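Long-range contacts in glutathione-independent glyoxalase DJ-1 (Schizosaccharomyces pombe, PDB 4QYT), which converts methylglyoxal to D-lactate in one glutathione-independent step and helps protect fission yeast against reactive oxygen species: residues C8-D13 against D35-G40; E41-L46 against S60-P65. All coordinates share one frame; numbering follows the deposited sequence. Where two conformers were deposited one is given.

Contact 1: C8-D13 against D35-G40. With EDO (1,2-ethanediol), chain E.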
loop_
_atom_site.group_PDB
_atom_site.type_symbol
_atom_site.label_atom_id
_atom_site.label_comp_id
_atom_site.label_asym_id
_atom_site.label_seq_id
_atom_site.Cartn_x
_atom_site.Cartn_y
_atom_site.Cartn_z
ATOM N N CYS A 8 -13.436 3.239 -10.171
ATOM C CA CYS A 8 -13.779 3.806 -8.870
ATOM C C CYS A 8 -13.210 2.923 -7.769
ATOM O O CYS A 8 -13.565 1.736 -7.685
ATOM C CB CYS A 8 -15.294 3.850 -8.699
ATOM S SG CYS A 8 -15.811 4.270 -7.031
ATOM N N LEU A 9 -12.361 3.511 -6.933
ATOM C CA LEU A 9 -11.890 2.850 -5.719
ATOM C C LEU A 9 -12.668 3.480 -4.557
ATOM O O LEU A 9 -12.455 4.621 -4.183
ATOM C CB LEU A 9 -10.384 3.066 -5.617
ATOM C CG LEU A 9 -9.653 2.426 -4.480
ATOM C CD1 LEU A 9 -10.025 1.063 -4.103
ATOM C CD2 LEU A 9 -8.164 2.572 -4.640
ATOM N N PHE A 10 -13.638 2.709 -4.041
ATOM C CA PHE A 10 -14.383 3.198 -2.882
ATOM C C PHE A 10 -13.469 3.261 -1.677
ATOM O O PHE A 10 -12.563 2.449 -1.495
ATOM C CB PHE A 10 -15.571 2.277 -2.588
ATOM C CG PHE A 10 -16.739 2.444 -3.513
ATOM C CD1 PHE A 10 -17.489 3.612 -3.498
ATOM C CD2 PHE A 10 -17.162 1.429 -4.364
ATOM C CE1 PHE A 10 -18.614 3.751 -4.299
ATOM C CE2 PHE A 10 -18.297 1.572 -5.141
ATOM C CZ PHE A 10 -19.029 2.725 -5.112
ATOM N N VAL A 11 -13.802 4.175 -0.766
ATOM C CA VAL A 11 -13.021 4.381 0.443
ATOM C C VAL A 11 -13.952 4.931 1.513
ATOM O O VAL A 11 -14.857 5.710 1.216
ATOM C CB VAL A 11 -11.788 5.278 0.194
ATOM C CG1 VAL A 11 -12.188 6.717 -0.138
ATOM C CG2 VAL A 11 -10.771 5.241 1.320
ATOM N N ALA A 12 -13.719 4.538 2.758
ATOM C CA ALA A 12 -14.503 5.002 3.886
ATOM C C ALA A 12 -13.535 5.250 5.040
ATOM O O ALA A 12 -12.406 4.759 5.039
ATOM C CB ALA A 12 -15.522 3.930 4.258
ATOM N N ASP A 13 -14.001 5.928 6.085
ATOM C CA ASP A 13 -13.227 5.898 7.319
ATOM C C ASP A 13 -13.039 4.447 7.733
ATOM O O ASP A 13 -13.979 3.656 7.725
ATOM C CB ASP A 13 -13.934 6.753 8.381
ATOM C CG ASP A 13 -14.007 8.184 7.965
ATOM O OD1 ASP A 13 -12.969 8.808 7.761
ATOM O OD2 ASP A 13 -15.128 8.669 7.682
ATOM N N ASP A 35 -10.589 7.200 -9.741
ATOM C CA ASP A 35 -10.992 8.134 -8.697
ATOM C C ASP A 35 -11.169 7.363 -7.396
ATOM O O ASP A 35 -11.713 6.267 -7.422
ATOM C CB ASP A 35 -12.362 8.784 -8.988
ATOM C CG ASP A 35 -12.396 9.749 -10.150
ATOM O OD1 ASP A 35 -11.356 10.367 -10.452
ATOM O OD2 ASP A 35 -13.489 9.909 -10.714
ATOM N N SER A 36 -10.835 7.997 -6.278
ATOM C CA SER A 36 -11.279 7.510 -4.982
ATOM C C SER A 36 -12.583 8.194 -4.645
ATOM O O SER A 36 -12.738 9.408 -4.817
ATOM C CB SER A 36 -10.225 7.752 -3.905
ATOM O OG SER A 36 -9.877 9.127 -3.846
ATOM N N VAL A 37 -13.544 7.381 -4.204
ATOM C CA VAL A 37 -14.913 7.837 -3.934
ATOM C C VAL A 37 -15.268 7.482 -2.507
ATOM O O VAL A 37 -15.386 6.298 -2.151
ATOM C CB VAL A 37 -15.908 7.240 -4.948
ATOM C CG1 VAL A 37 -17.315 7.674 -4.611
ATOM C CG2 VAL A 37 -15.546 7.625 -6.393
ATOM N N TYR A 38 -15.401 8.527 -1.679
ATOM C CA TYR A 38 -15.570 8.403 -0.239
ATOM C C TYR A 38 -17.038 8.253 0.125
ATOM O O TYR A 38 -17.899 9.028 -0.329
ATOM C CB TYR A 38 -14.982 9.655 0.413
ATOM C CG TYR A 38 -15.275 9.847 1.883
ATOM C CD1 TYR A 38 -14.806 8.940 2.840
ATOM C CD2 TYR A 38 -15.926 10.976 2.335
ATOM C CE1 TYR A 38 -14.973 9.171 4.212
ATOM C CE2 TYR A 38 -16.116 11.187 3.688
ATOM C CZ TYR A 38 -15.611 10.311 4.636
ATOM O OH TYR A 38 -15.863 10.581 5.962
ATOM N N VAL A 39 -17.282 7.321 1.039
ATOM C CA VAL A 39 -18.556 7.123 1.664
ATOM C C VAL A 39 -18.355 7.404 3.151
ATOM O O VAL A 39 -17.738 6.635 3.876
ATOM C CB VAL A 39 -19.039 5.680 1.467
ATOM C CG1 VAL A 39 -20.349 5.409 2.205
ATOM C CG2 VAL A 39 -19.159 5.362 -0.008
ATOM N N GLY A 40 -18.917 8.516 3.626
ATOM C CA GLY A 40 -18.747 8.883 5.020
ATOM C C GLY A 40 -19.302 10.248 5.350
ATOM O O GLY A 40 -19.874 10.910 4.484
HETATM C C1 EDO E . -6.513 11.298 -3.617
HETATM O O1 EDO E . -5.852 11.595 -2.436
HETATM C C2 EDO E . -6.770 9.826 -4.012
HETATM O O2 EDO E . -7.456 9.241 -2.995
HETATM O O HOH W 1 -16.885 6.441 6.435
#
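The Y38 ring ends in a hydroxyl that meets the D13 carboxylate at the ring's edge, while G40 N lies 3.8 Å above the centre of one ring face. The F10 ring has C8 SG 3.8 Å above the centre of one face and V37 O at its edge, near the ring plane. Y38 OH donates to D13 OD2 at 2.7 Å, on the syn side of a carboxylate turned 82° from the ring. In Y38, chi1 of 169° sets CG anti to the backbone N and sends the ring on past V11 O and A12 CA to D13. One water closes this corner: it accepts from D13 N and donates to D13 OD2 and, at 2.7 Å, to V39 O. The same hydroxyl accepts from N42 N, and a phenylalanine in place of Y38 would probably leave that amide and D13 OD2 each without this partner, the carboxylate then resting on K48 N and the water.

Between the two rings, which lie on opposite faces of the sheet, the strands pair in parallel register, the axes of strand segments 8-12 and 35-39 lying 33° apart. The ladder runs from L9 N to D35 O (2.9 Å), through V37 N to L9 O and V11 N to V37 O, to V39 N on V11 O (2.9 Å). C8 SG packs on V37 CG2 at 3.4 Å, beside F10 CE1 on V37 CG1. On the other face S36 OG bonds 1,2-ethanediol, probably from the crystallisation liquor, as well as N58 N.

These are the two strands of a beta-alpha-beta crossover, whose helix 17-29 covers L9, V11 and S36 through F20. Helix 83-90 lies over the opposite face, with L89 touching F10, A12 and V39, and strand 76-79 continues the sheet beyond strand 7-12.

Contact 2: E41-L46 against S60-P65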
loop_
_atom_site.group_PDB
_atom_site.type_symbol
_atom_site.label_atom_id
_atom_site.label_comp_id
_atom_site.label_asym_id
_atom_site.label_seq_id
_atom_site.Cartn_x
_atom_site.Cartn_y
_atom_site.Cartn_z
ATOM N N GLU A 41 -19.022 10.698 6.569
ATOM C CA GLU A 41 -19.598 11.923 7.115
ATOM C C GLU A 41 -18.750 13.158 6.852
ATOM O O GLU A 41 -19.237 14.264 7.045
ATOM C CB GLU A 41 -19.906 11.777 8.615
ATOM C CG GLU A 41 -20.998 10.755 8.877
ATOM C CD GLU A 41 -22.225 10.991 8.009
ATOM O OE1 GLU A 41 -22.745 12.134 8.018
ATOM O OE2 GLU A 41 -22.666 10.047 7.310
ATOM N N ASN A 42 -17.452 12.987 6.633
ATOM C CA ASN A 42 -16.573 14.129 6.551
ATOM C C ASN A 42 -16.880 14.988 5.311
ATOM O O ASN A 42 -16.576 14.620 4.184
ATOM C CB ASN A 42 -15.099 13.676 6.577
ATOM C CG ASN A 42 -14.154 14.851 6.672
ATOM O OD1 ASN A 42 -13.928 15.563 5.690
ATOM N ND2 ASN A 42 -13.733 15.161 7.888
ATOM N N LYS A 43 -17.151 16.263 5.532
ATOM C CA LYS A 43 -17.574 17.123 4.432
ATOM C C LYS A 43 -16.437 17.605 3.533
ATOM O O LYS A 43 -16.673 18.181 2.480
ATOM C CB LYS A 43 -18.335 18.321 4.983
ATOM C CG LYS A 43 -19.609 17.929 5.716
ATOM C CD LYS A 43 -20.488 16.990 4.895
ATOM C CE LYS A 43 -21.754 16.584 5.648
ATOM N NZ LYS A 43 -22.998 16.688 4.826
ATOM N N ASP A 44 -15.206 17.381 3.967
ATOM C CA ASP A 44 -14.026 17.850 3.246
ATOM C C ASP A 44 -13.343 16.717 2.475
ATOM O O ASP A 44 -12.278 16.916 1.910
ATOM C CB ASP A 44 -13.031 18.498 4.223
ATOM C CG ASP A 44 -13.615 19.691 4.936
ATOM O OD1 ASP A 44 -14.383 20.439 4.285
ATOM O OD2 ASP A 44 -13.510 19.731 6.179
ATOM N N ARG A 45 -13.957 15.538 2.554
ATOM C CA ARG A 45 -13.450 14.311 1.945
ATOM C C ARG A 45 -12.136 13.889 2.555
ATOM O O ARG A 45 -11.278 13.328 1.872
ATOM C CB ARG A 45 -13.281 14.466 0.443
ATOM C CG ARG A 45 -14.528 14.997 -0.241
ATOM C CD ARG A 45 -14.340 14.988 -1.740
ATOM N NE ARG A 45 -13.066 15.593 -2.119
ATOM C CZ ARG A 45 -12.895 16.891 -2.294
ATOM N NH1 ARG A 45 -13.893 17.711 -2.041
ATOM N NH2 ARG A 45 -11.701 17.373 -2.594
ATOM N N LEU A 46 -11.955 14.244 3.820
ATOM C CA LEU A 46 -10.790 13.809 4.554
ATOM C C LEU A 46 -11.138 12.507 5.240
ATOM O O LEU A 46 -12.063 12.432 6.047
ATOM C CB LEU A 46 -10.343 14.875 5.556
ATOM C CG LEU A 46 -9.118 14.466 6.388
ATOM C CD1 LEU A 46 -7.890 14.218 5.515
ATOM C CD2 LEU A 46 -8.819 15.521 7.446
ATOM N N SER A 60 -16.762 12.605 -3.108
ATOM C CA SER A 60 -17.743 11.972 -2.260
ATOM C C SER A 60 -18.765 11.245 -3.118
ATOM O O SER A 60 -19.184 11.748 -4.149
ATOM C CB SER A 60 -18.472 13.023 -1.429
ATOM O OG SER A 60 -19.601 12.444 -0.803
ATOM N N TYR A 61 -19.254 10.100 -2.646
ATOM C CA TYR A 61 -20.299 9.392 -3.363
ATOM C C TYR A 61 -21.562 10.234 -3.501
ATOM O O TYR A 61 -22.362 9.991 -4.400
ATOM C CB TYR A 61 -20.631 8.036 -2.763
ATOM C CG TYR A 61 -21.571 8.027 -1.595
ATOM C CD1 TYR A 61 -21.296 8.659 -0.408
ATOM C CD2 TYR A 61 -22.741 7.295 -1.647
ATOM C CE1 TYR A 61 -22.141 8.582 0.680
ATOM C CE2 TYR A 61 -23.590 7.197 -0.560
ATOM C CZ TYR A 61 -23.301 7.875 0.597
ATOM O OH TYR A 61 -24.142 7.778 1.696
ATOM N N LYS A 62 -21.743 11.223 -2.631
ATOM C CA LYS A 62 -22.926 12.064 -2.687
ATOM C C LYS A 62 -22.984 12.908 -3.946
ATOM O O LYS A 62 -24.026 13.458 -4.299
ATOM C CB LYS A 62 -23.028 12.928 -1.442
ATOM C CG LYS A 62 -23.178 12.129 -0.154
ATOM C CD LYS A 62 -23.425 12.952 1.095
ATOM C CE LYS A 62 -23.398 12.039 2.323
ATOM N NZ LYS A 62 -23.302 12.750 3.617
ATOM N N GLU A 63 -21.856 12.997 -4.643
ATOM C CA GLU A 63 -21.773 13.674 -5.938
ATOM C C GLU A 63 -22.456 12.917 -7.061
ATOM O O GLU A 63 -22.631 13.462 -8.167
ATOM C CB GLU A 63 -20.329 13.909 -6.366
ATOM C CG GLU A 63 -19.549 14.817 -5.444
ATOM C CD GLU A 63 -18.069 14.781 -5.706
ATOM O OE1 GLU A 63 -17.653 14.584 -6.873
ATOM O OE2 GLU A 63 -17.292 14.948 -4.733
ATOM N N ILE A 64 -22.755 11.643 -6.859
ATOM C CA ILE A 64 -23.208 10.750 -7.909
ATOM C C ILE A 64 -24.657 10.408 -7.620
ATOM O O ILE A 64 -24.933 9.840 -6.582
ATOM C CB ILE A 64 -22.333 9.486 -7.977
ATOM C CG1 ILE A 64 -20.857 9.862 -8.153
ATOM C CG2 ILE A 64 -22.813 8.605 -9.117
ATOM C CD1 ILE A 64 -19.895 8.712 -7.891
ATOM N N PRO A 65 -25.611 10.810 -8.494
ATOM C CA PRO A 65 -27.005 10.837 -8.050
ATOM C C PRO A 65 -27.659 9.490 -7.955
ATOM O O PRO A 65 -28.716 9.388 -7.334
ATOM C CB PRO A 65 -27.676 11.754 -9.064
ATOM C CG PRO A 65 -26.823 11.655 -10.296
ATOM C CD PRO A 65 -25.424 11.594 -9.734
#
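A type I beta turn from N42 to R45, reinforced by an Asx turn, lies against the start of the 3-10 turn 61-63, and the point of closest packing, in the R45 conformer given, is R45 CD on S60 N at 3.7 Å. No hydrogen bond crosses between the two segments; those described here lie within one segment or run to residues outside both. In the first, N42 OD1 accepts from D44 N at 2.8 Å and from L46 N at 3.0 Å; the two amides reach it from opposite faces of the carboxamide plane, which pins the side chain against its own turn. In the second, S60 OG accepts from K62 N, an ST turn, and E63 OE2 reaches back to S60 N at 2.9 Å, the donor standing well above the carboxylate plane. E63 OE2 is 4.2 Å from R45 CD, while the other oxygen, OE1, makes a salt bridge with R59.

In R45, chi1 of -52° with an extended chi2 (-174°) carries CD to S60 N, and the bend at chi3 (-49°) turns NE to A57 O. Toward E41 and K43 the contact is electrostatic and loose. K62, its chain extended, meets the bent K43 chain at about a right angle, with K43 NZ 4.1 Å from K62 NZ. Such like charges probably repel, and E41 OE1, 4.5 Å from K62 NZ and beyond salt-bridge range, may partly offset them at this surface.

The contact thus joins the loop that leads out of strand 34-39 to the link between strand 59-60 and helix 67-73. Y61 turns inward onto V37 and V39 and meets F94 edge-to-face, I64 packs on F70 of helix 67-73, and L46 begins strand 46-48, touching Y56 of the second subunit.

Overall arrangement
From the N terminus, strand 7-12 leads through helix 17-29 to strand 34-39, and contact 1 closes that loop within the sheet. The chain then leaves at G40 directly into 41-46, makes the excursion through strands 46-48 and 54-56, and returns by strand 59-60, where contact 2 closes a second, shorter loop. The two loops follow in series, neither nested nor crossed, and the contact centres lie about 8 Å apart. They touch where strand 34-39 is flanked by 60-65: Y38 O and Y61 N, 2.9 Å apart, probably form a hydrogen bond, and V37 CG1 packs on Y61 CA. Contact 1 is buried in the sheet; contact 2 lies at the surface, beside the sheet's edge.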